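Local coordinates for protein putative TetR-family transcriptional regulator (Streptomyces coelicolor, PDB 2HXO) that probably binds DNA at cis-regulatory regions as a dimeric transcription factor of the TetR family, at residues R134-A138 against M139-E143; G122-A125 against P126-E130. All coordinates share one frame; numbering follows the deposited sequence.

Contact 1: R134-A138 against M139-E143; sequences RQVQA and MGVPE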
ATOM      1  N   ARG A 134      -0.314  18.549 -11.084  1.00 36.79           N
ATOM      2  CA  ARG A 134       0.268  19.516 -12.014  1.00 37.06           C
ATOM      3  C   ARG A 134       1.067  18.823 -13.109  1.00 35.08           C
ATOM      4  O   ARG A 134       1.080  19.279 -14.250  1.00 33.91           O
ATOM      5  CB  ARG A 134       1.178  20.509 -11.274  1.00 40.29           C
ATOM      6  CG  ARG A 134       0.434  21.475 -10.352  1.00 43.91           C
ATOM      7  CD  ARG A 134       1.376  22.510  -9.758  1.00 46.30           C
ATOM      8  NE  ARG A 134       0.729  23.294  -8.712  1.00 48.45           N
ATOM      9  CZ  ARG A 134       1.312  24.304  -8.073  1.00 51.46           C
ATOM     10  NH1 ARG A 134       2.560  24.656  -8.384  1.00 50.57           N
ATOM     11  NH2 ARG A 134       0.657  24.953  -7.112  1.00 52.98           N
ATOM     12  N   GLN A 135       1.732  17.726 -12.758  1.00 32.30           N
ATOM     13  CA  GLN A 135       2.517  16.981 -13.724  1.00 32.44           C
ATOM     14  C   GLN A 135       1.598  16.212 -14.674  1.00 31.98           C
ATOM     15  O   GLN A 135       1.883  16.097 -15.860  1.00 33.47           O
ATOM     16  CB  GLN A 135       3.484  16.046 -12.994  1.00 32.31           C
ATOM     17  CG  GLN A 135       4.438  16.798 -12.029  1.00 32.15           C
ATOM     18  CD  GLN A 135       5.106  18.027 -12.674  1.00 32.25           C
ATOM     19  OE1 GLN A 135       5.490  18.006 -13.841  1.00 31.13           O
ATOM     20  NE2 GLN A 135       5.243  19.092 -11.905  1.00 32.68           N
ATOM     21  N   VAL A 136       0.486  15.711 -14.151  1.00 31.17           N
ATOM     22  CA  VAL A 136      -0.495  14.988 -14.948  1.00 30.41           C
ATOM     23  C   VAL A 136      -1.075  15.948 -15.983  1.00 30.54           C
ATOM     24  O   VAL A 136      -1.249  15.595 -17.146  1.00 30.73           O
ATOM     25  CB  VAL A 136      -1.623  14.422 -14.048  1.00 30.33           C
ATOM     26  CG1 VAL A 136      -2.822  14.040 -14.875  1.00 29.23           C
ATOM     27  CG2 VAL A 136      -1.102  13.211 -13.285  1.00 29.49           C
ATOM     28  N   GLN A 137      -1.375  17.165 -15.561  1.00 30.70           N
ATOM     29  CA  GLN A 137      -1.896  18.163 -16.493  1.00 33.76           C
ATOM     30  C   GLN A 137      -0.819  18.491 -17.536  1.00 32.71           C
ATOM     31  O   GLN A 137      -1.106  18.587 -18.722  1.00 33.59           O
ATOM     32  CB  GLN A 137      -2.278  19.454 -15.762  1.00 35.06           C
ATOM     33  CG  GLN A 137      -3.259  19.287 -14.630  1.00 37.44           C
ATOM     34  CD  GLN A 137      -3.649  20.617 -14.009  1.00 38.20           C
ATOM     35  OE1 GLN A 137      -2.814  21.326 -13.455  1.00 37.52           O
ATOM     36  NE2 GLN A 137      -4.929  20.965 -14.110  1.00 40.93           N
ATOM     37  N   ALA A 138       0.425  18.646 -17.099  1.00 32.54           N
ATOM     38  CA  ALA A 138       1.502  18.962 -18.040  1.00 32.86           C
ATOM     39  C   ALA A 138       1.663  17.834 -19.066  1.00 32.84           C
ATOM     40  O   ALA A 138       2.133  18.054 -20.179  1.00 31.04           O
ATOM     41  CB  ALA A 138       2.815  19.187 -17.283  1.00 32.27           C
HETATM   42  N   MSE A 139       1.265  16.626 -18.685  1.00 32.69           N
HETATM   43  CA  MSE A 139       1.371  15.478 -19.576  1.00 33.97           C
HETATM   44  C   MSE A 139       0.249  15.436 -20.620  1.00 34.47           C
HETATM   45  O   MSE A 139       0.182  14.523 -21.442  1.00 32.74           O
HETATM   46  CB  MSE A 139       1.375  14.187 -18.761  1.00 33.97           C
HETATM   47  CG  MSE A 139       2.693  13.912 -18.092  1.00 33.05           C
HETATM   48 SE   MSE A 139       2.660  12.521 -16.766  1.00 36.21          SE
HETATM   49  CE  MSE A 139       2.415  11.014 -17.907  1.00 31.22           C
ATOM     50  N   GLY A 140      -0.633  16.426 -20.590  1.00 34.39           N
ATOM     51  CA  GLY A 140      -1.712  16.455 -21.567  1.00 36.19           C
ATOM     52  C   GLY A 140      -2.870  15.500 -21.282  1.00 36.06           C
ATOM     53  O   GLY A 140      -3.587  15.091 -22.189  1.00 34.41           O
ATOM     54  N   VAL A 141      -3.036  15.119 -20.024  1.00 36.10           N
ATOM     55  CA  VAL A 141      -4.117  14.219 -19.650  1.00 37.44           C
ATOM     56  C   VAL A 141      -5.458  14.971 -19.643  1.00 37.82           C
ATOM     57  O   VAL A 141      -5.592  16.009 -19.002  1.00 37.26           O
ATOM     58  CB  VAL A 141      -3.884  13.624 -18.240  1.00 37.02           C
ATOM     59  CG1 VAL A 141      -5.127  12.838 -17.788  1.00 32.53           C
ATOM     60  CG2 VAL A 141      -2.630  12.744 -18.230  1.00 34.35           C
ATOM     61  N   PRO A 142      -6.465  14.453 -20.362  1.00 38.91           N
ATOM     62  CA  PRO A 142      -7.771  15.131 -20.383  1.00 40.00           C
ATOM     63  C   PRO A 142      -8.233  15.378 -18.953  1.00 40.47           C
ATOM     64  O   PRO A 142      -7.969  14.570 -18.056  1.00 38.96           O
ATOM     65  CB  PRO A 142      -8.666  14.139 -21.127  1.00 37.98           C
ATOM     66  CG  PRO A 142      -7.711  13.515 -22.105  1.00 38.20           C
ATOM     67  CD  PRO A 142      -6.466  13.271 -21.243  1.00 37.11           C
ATOM     68  N   GLU A 143      -8.904  16.502 -18.739  1.00 42.36           N
ATOM     69  CA  GLU A 143      -9.395  16.858 -17.413  1.00 43.98           C
ATOM     70  C   GLU A 143     -10.241  15.772 -16.741  1.00 44.02           C
ATOM     71  O   GLU A 143     -10.223  15.644 -15.514  1.00 44.11           O
ATOM     72  CB  GLU A 143     -10.182  18.170 -17.491  1.00 47.50           C
ATOM     73  CG  GLU A 143     -11.059  18.480 -16.271  1.00 51.73           C
ATOM     74  CD  GLU A 143     -11.438  19.959 -16.165  1.00 54.08           C
ATOM     75  OE1 GLU A 143     -11.682  20.602 -17.217  1.00 54.82           O
ATOM     76  OE2 GLU A 143     -11.497  20.478 -15.022  1.00 55.37           O
TER
HETATM   77  O   HOH W   1      -4.128  18.776 -20.152  1.00 44.96           O
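Val136 and Val141 both set CG1 anti to the backbone N, at chi1 163° and 172°, and these torsions let CG1 of Val136 meet the other valine across the end of helix 124-138. Val136 CG1 lies 3.6 Å from Val141 CB and equally near its CG2, the two side chains meeting at a slant, with Val141 CG2 also lying over the carbonyl O of Val136. In the selenomethionine Met139, CG rests 3.2 Å from Gln135 O, while the Met139 side chain packs on Leu226 and Ile229 of helix 214-230. The backbone closes the turn: Met139 N bonds to Gln135 O at 2.9 Å, and Gly140 N reaches Gln137 O at 2.9 Å. A weak bond, Val141 N to Val136 O at 3.4 Å, adds the wider loop. Gly140 has a positive phi of 78°, at which a CB would be pressed against the preceding carbonyl O. Reversed phi, bonds back into the last turn and the Val136-Val141 apolar contact together identify a Schellman motif ending the helix.

Contact 2: G122-A125 against P126-E130; sequences GTVA and PRIFE
Pro126 lays its ring against the turn that leads into helix 124-138: its CD lies 3.2 Å from Gly122 O, and its CG is 3.4 Å from Thr123 O. The tight part of the contact is built on backbone oxygens. Phe129 N bonds to Ala125 O at 2.9 Å with an N-H...O angle of 171°, and the same oxygen lies in the plane of the Phe129 ring, at its edge, 3.5 Å from CD1. Ile128 N holds Val124 O at 3.1 Å; CG1 of Ile128, beside its own backbone N at chi1 -57°, comes over that oxygen. These i to i+4 bonds mark the first turn of an alpha helix, where a proline is readily accepted because its missing N-H has no earlier helical carbonyl to serve. Replacing Pro126 with a glycine would probably leave a gap beside Gly122 O and Thr123 O and give the first turn more freedom to unwind. On the buried side, Phe129 packs on helix 146-166, and Val124 and Ile128 meet Val72 of helix 60-76. The exposed side is looser. Thr123 and Arg127 run side by side, with Thr123 CB over one face of the guanidinium, 3.6 Å from Arg127 NH1, yet the angle rules out a hydrogen bond between Thr123 OG1 and that nitrogen. Asp69 joins them instead: its OD1 takes a hydrogen bond with Thr123 OG1 and a salt bridge from Arg127 NH1.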
ATOM      1  N   GLY A 122      -6.787  16.900   6.557  1.00 59.52           N
ATOM      2  CA  GLY A 122      -5.343  16.752   6.544  1.00 56.94           C
ATOM      3  C   GLY A 122      -4.686  17.605   5.476  1.00 55.28           C
ATOM      4  O   GLY A 122      -5.251  17.834   4.411  1.00 54.75           O
ATOM      5  N   THR A 123      -3.475  18.064   5.752  1.00 54.14           N
ATOM      6  CA  THR A 123      -2.767  18.908   4.808  1.00 52.83           C
ATOM      7  C   THR A 123      -1.772  18.166   3.926  1.00 51.11           C
ATOM      8  O   THR A 123      -1.350  18.690   2.903  1.00 50.81           O
ATOM      9  CB  THR A 123      -2.001  20.004   5.537  1.00 53.01           C
ATOM     10  OG1 THR A 123      -0.936  19.408   6.283  1.00 54.40           O
ATOM     11  CG2 THR A 123      -2.928  20.752   6.488  1.00 54.48           C
ATOM     12  N   VAL A 124      -1.389  16.955   4.311  1.00 49.04           N
ATOM     13  CA  VAL A 124      -0.413  16.237   3.515  1.00 47.41           C
ATOM     14  C   VAL A 124      -1.008  15.703   2.215  1.00 45.52           C
ATOM     15  O   VAL A 124      -0.393  15.818   1.156  1.00 43.35           O
ATOM     16  CB  VAL A 124       0.227  15.068   4.304  1.00 48.20           C
ATOM     17  CG1 VAL A 124      -0.759  13.960   4.482  1.00 49.02           C
ATOM     18  CG2 VAL A 124       1.456  14.548   3.556  1.00 48.90           C
ATOM     19  N   ALA A 125      -2.212  15.144   2.296  1.00 43.97           N
ATOM     20  CA  ALA A 125      -2.864  14.585   1.123  1.00 43.25           C
ATOM     21  C   ALA A 125      -2.969  15.590  -0.023  1.00 43.40           C
ATOM     22  O   ALA A 125      -2.436  15.356  -1.109  1.00 43.72           O
ATOM     23  CB  ALA A 125      -4.239  14.057   1.489  1.00 41.88           C
ATOM     24  N   PRO A 126      -3.652  16.730   0.200  1.00 42.57           N
ATOM     25  CA  PRO A 126      -3.787  17.730  -0.866  1.00 42.16           C
ATOM     26  C   PRO A 126      -2.463  18.246  -1.431  1.00 40.95           C
ATOM     27  O   PRO A 126      -2.381  18.600  -2.602  1.00 40.59           O
ATOM     28  CB  PRO A 126      -4.633  18.831  -0.209  1.00 41.51           C
ATOM     29  CG  PRO A 126      -4.342  18.666   1.248  1.00 41.57           C
ATOM     30  CD  PRO A 126      -4.342  17.178   1.422  1.00 41.41           C
ATOM     31  N   ARG A 127      -1.425  18.288  -0.609  1.00 40.40           N
ATOM     32  CA  ARG A 127      -0.129  18.756  -1.099  1.00 40.57           C
ATOM     33  C   ARG A 127       0.539  17.728  -2.035  1.00 39.60           C
ATOM     34  O   ARG A 127       1.173  18.098  -3.021  1.00 39.39           O
ATOM     35  CB  ARG A 127       0.774  19.109   0.085  1.00 39.04           C
ATOM     36  CG  ARG A 127       0.335  20.406   0.737  1.00 40.87           C
ATOM     37  CD  ARG A 127       1.001  20.683   2.069  1.00 40.33           C
ATOM     38  NE  ARG A 127       0.717  22.051   2.488  1.00 42.08           N
ATOM     39  CZ  ARG A 127       0.787  22.493   3.742  1.00 41.67           C
ATOM     40  NH1 ARG A 127       1.137  21.674   4.725  1.00 37.62           N
ATOM     41  NH2 ARG A 127       0.484  23.758   4.012  1.00 40.46           N
ATOM     42  N   ILE A 128       0.377  16.445  -1.729  1.00 38.83           N
ATOM     43  CA  ILE A 128       0.936  15.390  -2.564  1.00 39.27           C
ATOM     44  C   ILE A 128       0.140  15.400  -3.853  1.00 37.89           C
ATOM     45  O   ILE A 128       0.691  15.332  -4.944  1.00 36.47           O
ATOM     46  CB  ILE A 128       0.773  13.978  -1.950  1.00 39.00           C
ATOM     47  CG1 ILE A 128       1.410  13.917  -0.570  1.00 40.91           C
ATOM     48  CG2 ILE A 128       1.396  12.953  -2.878  1.00 36.58           C
ATOM     49  CD1 ILE A 128       2.847  14.368  -0.563  1.00 44.53           C
ATOM     50  N   PHE A 129      -1.175  15.479  -3.709  1.00 38.07           N
ATOM     51  CA  PHE A 129      -2.044  15.494  -4.866  1.00 38.11           C
ATOM     52  C   PHE A 129      -1.802  16.691  -5.771  1.00 38.14           C
ATOM     53  O   PHE A 129      -1.895  16.575  -6.986  1.00 36.57           O
ATOM     54  CB  PHE A 129      -3.509  15.420  -4.442  1.00 39.41           C
ATOM     55  CG  PHE A 129      -4.061  14.023  -4.483  1.00 41.55           C
ATOM     56  CD1 PHE A 129      -3.939  13.172  -3.376  1.00 42.54           C
ATOM     57  CD2 PHE A 129      -4.631  13.529  -5.655  1.00 41.05           C
ATOM     58  CE1 PHE A 129      -4.380  11.849  -3.434  1.00 43.12           C
ATOM     59  CE2 PHE A 129      -5.075  12.202  -5.730  1.00 43.36           C
ATOM     60  CZ  PHE A 129      -4.950  11.358  -4.619  1.00 43.65           C
ATOM     61  N   GLU A 130      -1.479  17.841  -5.189  1.00 38.42           N
ATOM     62  CA  GLU A 130      -1.201  19.023  -5.998  1.00 38.59           C
ATOM     63  C   GLU A 130       0.098  18.786  -6.780  1.00 38.34           C
ATOM     64  O   GLU A 130       0.188  19.108  -7.950  1.00 38.58           O
ATOM     65  CB  GLU A 130      -1.049  20.250  -5.099  1.00 38.57           C
ATOM     66  CG  GLU A 130      -0.901  21.576  -5.833  1.00 37.00           C
ATOM     67  CD  GLU A 130      -2.161  22.008  -6.578  1.00 36.23           C
ATOM     68  OE1 GLU A 130      -3.269  21.626  -6.174  1.00 34.55           O
ATOM     69  OE2 GLU A 130      -2.042  22.758  -7.562  1.00 37.23           O
TER

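How the contacts relate
Followed from the N terminus, the chain passes contact 2 first, where the loop after helix 107-118 turns into helix 124-138, and reaches contact 1 where that helix ends and the loop toward helix 146-166 begins. Each is a local turn; contact 2 closes before contact 1 opens, so they stand in series and neither nest nor cross. Their centres are about 17 Å apart, and a Glu130-Arg134 salt bridge spans the shared helix between them. Contact 2 faces helix 60-76, contact 1 faces helices 87-104 and 214-230, and both pack on helix 146-166. Both also touch the second subunit, around its Phe201.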